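PDB 3SQZ: putative hydroxymethylglutaryl-CoA synthase from Streptococcus mutans, which probably catalyses the condensation of acetyl-CoA with acetoacetyl-CoA to hydroxymethylglutaryl-CoA on a thiolase fold, and binds coenzyme A. Local coordinates for residues F270-L273 and A274-F278; A300-L303 and Y304-I308. All blocks are in the same frame, centred on the assembly; numbering follows the deposited sequence.

Contact 1. Residues F270-L273 and A274-F278. With COA (coenzyme A), chain D.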
ATOM      1  N   PHE A 270       1.732  -0.239 -10.870  1.00 12.54           N
ATOM      2  CA  PHE A 270       2.460  -1.271 -11.601  1.00 12.69           C
ATOM      3  C   PHE A 270       3.889  -0.743 -11.757  1.00 12.20           C
ATOM      4  O   PHE A 270       4.094   0.466 -11.828  1.00 12.02           O
ATOM      5  CB  PHE A 270       1.791  -1.634 -12.936  1.00 13.67           C
ATOM      6  CG  PHE A 270       1.557  -0.466 -13.871  1.00 13.60           C
ATOM      7  CD1 PHE A 270       2.377  -0.261 -14.977  1.00 14.42           C
ATOM      8  CD2 PHE A 270       0.491   0.405 -13.671  1.00 14.42           C
ATOM      9  CE1 PHE A 270       2.146   0.791 -15.853  1.00 16.03           C
ATOM     10  CE2 PHE A 270       0.262   1.466 -14.537  1.00 16.03           C
ATOM     11  CZ  PHE A 270       1.088   1.654 -15.631  1.00 16.75           C
ATOM     12  N   PRO A 271       4.890  -1.636 -11.765  1.00 12.06           N
ATOM     13  CA  PRO A 271       6.259  -1.113 -11.675  1.00 12.71           C
ATOM     14  C   PRO A 271       6.713  -0.270 -12.865  1.00 11.67           C
ATOM     15  O   PRO A 271       7.534   0.620 -12.664  1.00 12.24           O
ATOM     16  CB  PRO A 271       7.109  -2.376 -11.512  1.00 13.87           C
ATOM     17  CG  PRO A 271       6.187  -3.342 -10.848  1.00 14.31           C
ATOM     18  CD  PRO A 271       4.845  -3.082 -11.493  1.00 12.83           C
ATOM     19  N   LYS A 272       6.197  -0.512 -14.068  1.00 11.59           N
ATOM     20  CA  LYS A 272       6.565   0.340 -15.198  1.00 12.33           C
ATOM     21  C   LYS A 272       6.244   1.823 -14.952  1.00 12.02           C
ATOM     22  O   LYS A 272       7.024   2.695 -15.343  1.00 12.41           O
ATOM     23  CB  LYS A 272       5.925  -0.155 -16.499  1.00 13.29           C
ATOM     24  CG  LYS A 272       6.091   0.790 -17.690  1.00 14.85           C
ATOM     25  CD  LYS A 272       7.548   0.946 -18.133  1.00 16.53           C
ATOM     26  CE  LYS A 272       8.081  -0.299 -18.830  1.00 18.37           C
ATOM     27  NZ  LYS A 272       7.351  -0.616 -20.092  1.00 19.04           N
ATOM     28  N   LEU A 273       5.115   2.122 -14.307  1.00 11.95           N
ATOM     29  CA  LEU A 273       4.786   3.523 -14.042  1.00 12.28           C
ATOM     30  C   LEU A 273       5.808   4.158 -13.103  1.00 11.68           C
ATOM     31  O   LEU A 273       6.235   5.290 -13.313  1.00 11.95           O
ATOM     32  CB  LEU A 273       3.367   3.675 -13.492  1.00 13.70           C
ATOM     33  CG  LEU A 273       2.926   5.128 -13.285  1.00 15.24           C
ATOM     34  CD1 LEU A 273       3.034   5.913 -14.587  1.00 16.14           C
ATOM     35  CD2 LEU A 273       1.505   5.190 -12.748  1.00 17.86           C
ATOM     36  N   ALA A 274       6.205   3.416 -12.074  1.00 11.59           N
ATOM     37  CA  ALA A 274       7.210   3.910 -11.148  1.00 11.59           C
ATOM     38  C   ALA A 274       8.542   4.139 -11.860  1.00 11.07           C
ATOM     39  O   ALA A 274       9.252   5.097 -11.566  1.00 11.96           O
ATOM     40  CB  ALA A 274       7.385   2.960  -9.987  1.00 12.52           C
ATOM     41  N   LEU A 275       8.891   3.249 -12.791  1.00 11.35           N
ATOM     42  CA  LEU A 275      10.107   3.424 -13.586  1.00 11.43           C
ATOM     43  C   LEU A 275      10.041   4.705 -14.425  1.00 11.94           C
ATOM     44  O   LEU A 275      11.022   5.437 -14.540  1.00 12.41           O
ATOM     45  CB  LEU A 275      10.350   2.201 -14.473  1.00 12.42           C
ATOM     46  CG  LEU A 275      11.547   2.283 -15.424  1.00 13.48           C
ATOM     47  CD1 LEU A 275      12.860   2.469 -14.666  1.00 14.02           C
ATOM     48  CD2 LEU A 275      11.590   1.039 -16.303  1.00 14.89           C
ATOM     49  N   LYS A 276       8.882   4.978 -15.013  1.00 12.82           N
ATOM     50  CA  LYS A 276       8.693   6.233 -15.727  1.00 13.46           C
ATOM     51  C   LYS A 276       8.885   7.429 -14.792  1.00 13.28           C
ATOM     52  O   LYS A 276       9.486   8.431 -15.176  1.00 14.90           O
ATOM     53  CB  LYS A 276       7.317   6.279 -16.388  1.00 14.23           C
ATOM     54  CG  LYS A 276       7.165   5.317 -17.544  1.00 15.13           C
ATOM     55  CD  LYS A 276       5.778   5.421 -18.145  1.00 15.65           C
ATOM     56  CE  LYS A 276       5.626   4.498 -19.341  1.00 17.01           C
ATOM     57  NZ  LYS A 276       4.284   4.675 -19.956  1.00 18.67           N
ATOM     58  N   GLY A 277       8.386   7.314 -13.566  1.00 13.91           N
ATOM     59  CA  GLY A 277       8.551   8.375 -12.585  1.00 13.64           C
ATOM     60  C   GLY A 277      10.015   8.587 -12.240  1.00 13.39           C
ATOM     61  O   GLY A 277      10.512   9.714 -12.202  1.00 14.19           O
ATOM     62  N   PHE A 278      10.710   7.487 -11.979  1.00 12.90           N
ATOM     63  CA  PHE A 278      12.135   7.524 -11.698  1.00 12.89           C
ATOM     64  C   PHE A 278      12.888   8.216 -12.831  1.00 13.38           C
ATOM     65  O   PHE A 278      13.689   9.125 -12.600  1.00 14.40           O
ATOM     66  CB  PHE A 278      12.649   6.096 -11.486  1.00 12.73           C
ATOM     67  CG  PHE A 278      14.120   6.006 -11.176  1.00 13.00           C
ATOM     68  CD1 PHE A 278      14.572   6.146  -9.875  1.00 13.39           C
ATOM     69  CD2 PHE A 278      15.050   5.759 -12.180  1.00 14.37           C
ATOM     70  CE1 PHE A 278      15.917   6.056  -9.579  1.00 14.09           C
ATOM     71  CE2 PHE A 278      16.405   5.674 -11.886  1.00 15.04           C
ATOM     72  CZ  PHE A 278      16.833   5.818 -10.587  1.00 13.83           C
TER
HETATM   73  N1A COA D 601       6.234  -6.468 -25.282  1.00 29.70           N
HETATM   74  C2A COA D 601       6.636  -5.510 -24.420  1.00 28.91           C
HETATM   75  N3A COA D 601       5.765  -4.499 -24.053  1.00 28.18           N
HETATM   76  C4A COA D 601       4.505  -4.480 -24.565  1.00 28.01           C
HETATM   77  C5A COA D 601       4.082  -5.465 -25.458  1.00 28.84           C
HETATM   78  C6A COA D 601       4.929  -6.446 -25.813  1.00 29.44           C
HETATM   79  N6A COA D 601       4.507  -7.470 -26.724  1.00 30.16           N
HETATM   80  N7A COA D 601       2.783  -5.204 -25.810  1.00 28.97           N
HETATM   81  C8A COA D 601       2.390  -4.097 -25.173  1.00 28.40           C
HETATM   82  N9A COA D 601       3.495  -3.644 -24.409  1.00 27.21           N
HETATM   83  C1B COA D 601       3.475  -2.551 -23.447  1.00 26.40           C
HETATM   84  C2B COA D 601       3.712  -1.054 -23.787  1.00 25.82           C
HETATM   85  O2B COA D 601       4.307  -0.502 -24.874  1.00 26.13           O
HETATM   86  C3B COA D 601       3.622  -0.429 -22.406  1.00 24.61           C
HETATM   87  O3B COA D 601       4.635   0.230 -21.753  1.00 23.42           O
HETATM   88  P3B COA D 601       5.068   1.665 -22.125  1.00 22.41           P
HETATM   89  O7A COA D 601       4.006   2.678 -21.562  1.00 23.47           O
HETATM   90  O8A COA D 601       6.443   1.849 -21.407  1.00 23.62           O
HETATM   91  O9A COA D 601       5.203   1.789 -23.621  1.00 24.25           O
HETATM   92  C4B COA D 601       2.615  -1.292 -21.749  1.00 24.40           C
HETATM   93  O4B COA D 601       3.123  -2.611 -22.033  1.00 24.25           O
HETATM   94  C5B COA D 601       1.173  -0.958 -21.568  1.00 25.14           C
HETATM   95  O5B COA D 601       0.643  -0.995 -22.866  1.00 25.57           O
HETATM   96  P1A COA D 601      -0.884  -0.655 -23.105  1.00 25.08           P
HETATM   97  O1A COA D 601      -1.214   0.782 -22.536  1.00 26.72           O
HETATM   98  O2A COA D 601      -1.200  -0.745 -24.585  1.00 26.44           O
HETATM   99  O3A COA D 601      -1.700  -1.749 -22.284  1.00 25.60           O
HETATM  100  P2A COA D 601      -3.223  -1.606 -21.858  1.00 26.99           P
HETATM  101  O4A COA D 601      -4.044  -0.817 -22.945  1.00 29.13           O
HETATM  102  O5A COA D 601      -3.813  -2.984 -21.662  1.00 29.47           O
HETATM  103  O6A COA D 601      -3.299  -0.797 -20.480  1.00 23.14           O
HETATM  104  CBP COA D 601      -2.597  -0.029 -18.284  1.00 21.77           C
HETATM  105  CCP COA D 601      -2.266  -0.813 -19.530  1.00 22.95           C
HETATM  106  CDP COA D 601      -2.801   1.401 -18.653  1.00 23.25           C
HETATM  107  CEP COA D 601      -1.471  -0.127 -17.283  1.00 21.49           C
HETATM  108  CAP COA D 601      -3.852  -0.617 -17.703  1.00 20.32           C
HETATM  109  OAP COA D 601      -3.628  -1.837 -17.122  1.00 19.90           O
HETATM  110  C9P COA D 601      -4.558   0.325 -16.747  1.00 20.14           C
HETATM  111  O9P COA D 601      -5.207   1.293 -17.129  1.00 20.57           O
HETATM  112  N8P COA D 601      -4.460  -0.029 -15.320  1.00 19.37           N
HETATM  113  C7P COA D 601      -4.940   0.868 -14.287  1.00 19.36           C
HETATM  114  C6P COA D 601      -4.076   2.096 -14.092  1.00 20.80           C
HETATM  115  C5P COA D 601      -4.509   2.957 -12.904  1.00 19.98           C
HETATM  116  O5P COA D 601      -5.159   2.493 -11.996  1.00 18.49           O
HETATM  117  N4P COA D 601      -4.051   4.319 -12.840  1.00 20.24           N
HETATM  118  C3P COA D 601      -4.362   5.139 -11.659  1.00 19.64           C
HETATM  119  C2P COA D 601      -3.208   5.491 -10.762  1.00 21.71           C
HETATM  120  S1P COA D 601      -1.752   6.082 -11.561  1.00 24.23           S

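Contact 2. Residues A300-L303 and Y304-I308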
ATOM      1  N   ALA A 300      15.389  -2.526  -6.292  1.00 10.97           N
ATOM      2  CA  ALA A 300      15.062  -3.175  -5.026  1.00 11.10           C
ATOM      3  C   ALA A 300      13.633  -2.838  -4.602  1.00 10.05           C
ATOM      4  O   ALA A 300      12.915  -3.691  -4.087  1.00 11.01           O
ATOM      5  CB  ALA A 300      16.046  -2.755  -3.942  1.00 11.75           C
ATOM      6  N   SER A 301      13.226  -1.590  -4.816  1.00  9.81           N
ATOM      7  CA  SER A 301      11.931  -1.106  -4.352  1.00 10.20           C
ATOM      8  C   SER A 301      10.736  -1.717  -5.078  1.00  9.95           C
ATOM      9  O   SER A 301       9.631  -1.713  -4.538  1.00 10.23           O
ATOM     10  CB  SER A 301      11.863   0.427  -4.400  1.00 10.09           C
ATOM     11  OG  SER A 301      11.587   0.910  -5.705  1.00 10.85           O
ATOM     12  N   ILE A 302      10.943  -2.247  -6.286  1.00 10.14           N
ATOM     13  CA  ILE A 302       9.822  -2.803  -7.048  1.00 10.59           C
ATOM     14  C   ILE A 302       9.700  -4.323  -6.962  1.00 10.89           C
ATOM     15  O   ILE A 302       8.765  -4.902  -7.508  1.00 11.70           O
ATOM     16  CB  ILE A 302       9.843  -2.349  -8.531  1.00 11.61           C
ATOM     17  CG1 ILE A 302      11.043  -2.937  -9.288  1.00 12.98           C
ATOM     18  CG2 ILE A 302       9.819  -0.825  -8.624  1.00 12.48           C
ATOM     19  CD1 ILE A 302      11.033  -2.589 -10.771  1.00 14.80           C
ATOM     20  N   LEU A 303      10.624  -4.965  -6.257  1.00 11.16           N
ATOM     21  CA  LEU A 303      10.660  -6.424  -6.207  1.00 12.12           C
ATOM     22  C   LEU A 303       9.355  -7.039  -5.703  1.00 11.27           C
ATOM     23  O   LEU A 303       8.841  -7.980  -6.297  1.00 12.00           O
ATOM     24  CB  LEU A 303      11.810  -6.867  -5.316  1.00 14.52           C
ATOM     25  CG  LEU A 303      12.763  -7.989  -5.707  1.00 20.38           C
ATOM     26  CD1 LEU A 303      13.117  -7.964  -7.185  1.00 19.77           C
ATOM     27  CD2 LEU A 303      14.017  -7.843  -4.869  1.00 21.31           C
ATOM     28  N   TYR A 304       8.813  -6.520  -4.606  1.00 10.66           N
ATOM     29  CA  TYR A 304       7.590  -7.111  -4.064  1.00 11.05           C
ATOM     30  C   TYR A 304       6.387  -6.843  -4.964  1.00 10.90           C
ATOM     31  O   TYR A 304       5.569  -7.733  -5.205  1.00 10.51           O
ATOM     32  CB  TYR A 304       7.315  -6.640  -2.636  1.00 11.01           C
ATOM     33  CG  TYR A 304       8.357  -7.066  -1.624  1.00 10.76           C
ATOM     34  CD1 TYR A 304       9.244  -8.107  -1.884  1.00 11.71           C
ATOM     35  CD2 TYR A 304       8.446  -6.418  -0.397  1.00 10.36           C
ATOM     36  CE1 TYR A 304      10.195  -8.484  -0.951  1.00 12.28           C
ATOM     37  CE2 TYR A 304       9.390  -6.786   0.539  1.00 10.60           C
ATOM     38  CZ  TYR A 304      10.266  -7.815   0.256  1.00 10.73           C
ATOM     39  OH  TYR A 304      11.217  -8.193   1.169  1.00 11.29           O
ATOM     40  N   SER A 305       6.289  -5.621  -5.476  1.00 10.45           N
ATOM     41  CA  SER A 305       5.160  -5.264  -6.315  1.00 10.92           C
ATOM     42  C   SER A 305       5.066  -6.142  -7.572  1.00  9.76           C
ATOM     43  O   SER A 305       3.974  -6.444  -8.042  1.00 10.01           O
ATOM     44  CB  SER A 305       5.232  -3.780  -6.659  1.00 11.89           C
ATOM     45  OG  SER A 305       5.018  -3.013  -5.480  1.00 13.68           O
ATOM     46  N   LYS A 306       6.210  -6.571  -8.099  1.00  9.79           N
ATOM     47  CA  LYS A 306       6.225  -7.473  -9.252  1.00 10.26           C
ATOM     48  C   LYS A 306       5.492  -8.782  -8.981  1.00 10.28           C
ATOM     49  O   LYS A 306       5.067  -9.454  -9.922  1.00 10.79           O
ATOM     50  CB  LYS A 306       7.657  -7.800  -9.670  1.00 11.51           C
ATOM     51  CG  LYS A 306       8.374  -6.661 -10.339  1.00 13.12           C
ATOM     52  CD  LYS A 306       9.717  -7.108 -10.891  1.00 16.64           C
ATOM     53  CE  LYS A 306      10.407  -5.991 -11.653  1.00 19.48           C
ATOM     54  NZ  LYS A 306      11.744  -6.385 -12.160  1.00 22.54           N
ATOM     55  N   GLN A 307       5.395  -9.165  -7.710  1.00  9.94           N
ATOM     56  CA  GLN A 307       4.766 -10.428  -7.318  1.00 10.58           C
ATOM     57  C   GLN A 307       3.356 -10.264  -6.762  1.00  9.90           C
ATOM     58  O   GLN A 307       2.640 -11.250  -6.611  1.00 10.22           O
ATOM     59  CB  GLN A 307       5.607 -11.132  -6.251  1.00 11.01           C
ATOM     60  CG  GLN A 307       7.059 -11.363  -6.618  1.00 12.60           C
ATOM     61  CD  GLN A 307       7.202 -12.063  -7.939  1.00 13.30           C
ATOM     62  OE1 GLN A 307       6.577 -13.098  -8.182  1.00 15.42           O
ATOM     63  NE2 GLN A 307       8.015 -11.495  -8.817  1.00 14.20           N
ATOM     64  N   ILE A 308       2.988  -9.033  -6.404  1.00 10.68           N
ATOM     65  CA  ILE A 308       1.758  -8.743  -5.673  1.00 10.79           C
ATOM     66  C   ILE A 308       0.739  -7.945  -6.481  1.00 10.45           C
ATOM     67  O   ILE A 308      -0.470  -8.138  -6.328  1.00 10.61           O
ATOM     68  CB  ILE A 308       2.099  -7.980  -4.368  1.00 10.89           C
ATOM     69  CG1 ILE A 308       2.824  -8.933  -3.419  1.00 12.29           C
ATOM     70  CG2 ILE A 308       0.851  -7.359  -3.720  1.00 11.73           C
ATOM     71  CD1 ILE A 308       3.594  -8.253  -2.338  1.00 13.19           C
TER
HETATM   72  O   HOH W   1       7.471  -3.401  -4.205  1.00 10.98           O
HETATM   73  O   HOH W   2      10.101  -9.864  -7.929  1.00 14.22           O

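Contact 1. Residues F270-L273 and A274-F278
Lys-276 lays its side chain past that of Lys-272, one helical turn earlier, with CE of Lys-276 4.1 Å from CG of Lys-272. The two lysines then close on the 3'-phosphate of coenzyme A by different routes. Lys-276 runs fully extended beyond CG and puts NZ 2.6 Å from O7A. Lys-272 starts with CG trans to its own nitrogen (chi1 172°), then bends at each of its next three torsions, and this coil curls NZ round to O8A at 2.9 Å; NZ also makes a weak bond to the ester oxygen O3B and a hydrogen bond to Gly-70 O. Further along the cofactor, Phe-270, at the N-cap position of helix 271-279, lies between ligand and helix: CEP, a methyl of the pantetheine arm, sits over one face of the ring, toward the rim and 3.5 Å from CZ, and CB of Leu-273 lies over the opposite face, also toward the rim. CD2 of Leu-273 comes 3.6 Å from the thiol sulfur S1P. Backbone bonds tie the turn together, Leu-275 N reaching Pro-271 O at 3.0 Å and Lys-276 N doing the same to Lys-272 O, so both lysines rise from the same stretch of helix. NZ of Lys-272 and NZ of Lys-276, 6.1 Å apart, each hold a different phosphate oxygen, and would be expected to offset the negative charge of the 3'-phosphate and help hold it against the helix.

Contact 2. Residues A300-L303 and Y304-I308
Ile-302 and Lys-306 meet one turn apart, where the delta methyl CD1 of Ile-302 comes 3.6 Å from CE of Lys-306. The isoleucine holds CG1 between its backbone nitrogen and carbonyl carbon (chi1 67°), and CD1 carries on anti to CA, which brings it against that CE. The lysine, extended beyond CG, crosses this branch with CE, while its CG rests 3.4 Å from Ile-302 O. Beneath them Lys-306 N donates to Ile-302 O at 3.1 Å, a fairly straight bond of 153° that comes in close to the line of the carbonyl. This bond spans the junction of helix 288-302 and helix 305-308, and two waters link further groups across it. One gives a hydrogen to Ser-301 O and accepts from Ser-305 N, at 2.8 Å from each. The other donates to Leu-303 O and accepts from NE2 of Gln-307, again at 2.8 Å; the glutamine bends at chi2 (-53°), bringing its amide back over the turn, where NE2 also bonds to Asn-74. Leu-303 adds a looser apolar touch, its CB 4.5 Å from CD1 of the neighbouring Tyr-304. Farther out, helix 315-326 steadies the junction: Ser-322 OG is hydrogen-bonded to both Ala-300 O and Tyr-304 N, and Glu-325 takes the hydroxyl of Tyr-304. Lys-306 is also paired through its backbone with Asn-74 and Ala-75. Waters and the Ser-322 hydroxyl thus serve backbone groups at the junction, meeting polar needs that regular helix bonds do not all meet there.

The two contacts touch through Pro-271, whose CB lies 4.0 Å from CD1 of Ile-302 and whose CG lies equally close to CG of Lys-306. Contact 1 is the more buried and belongs to the coenzyme A pocket; contact 2, partly buried and about 12 Å away between centres, forms a second layer behind it, on the same side of the chain's centre. Helix 271-279 also meets helix 288-302, Ala-274 and Leu-275 touching Phe-298. The chemistry of the two contacts follows their place: continuous helix presenting paired lysine charges to a phosphate in one, a helix junction with bridging waters, its lysine giving CE to an isoleucine, in the other.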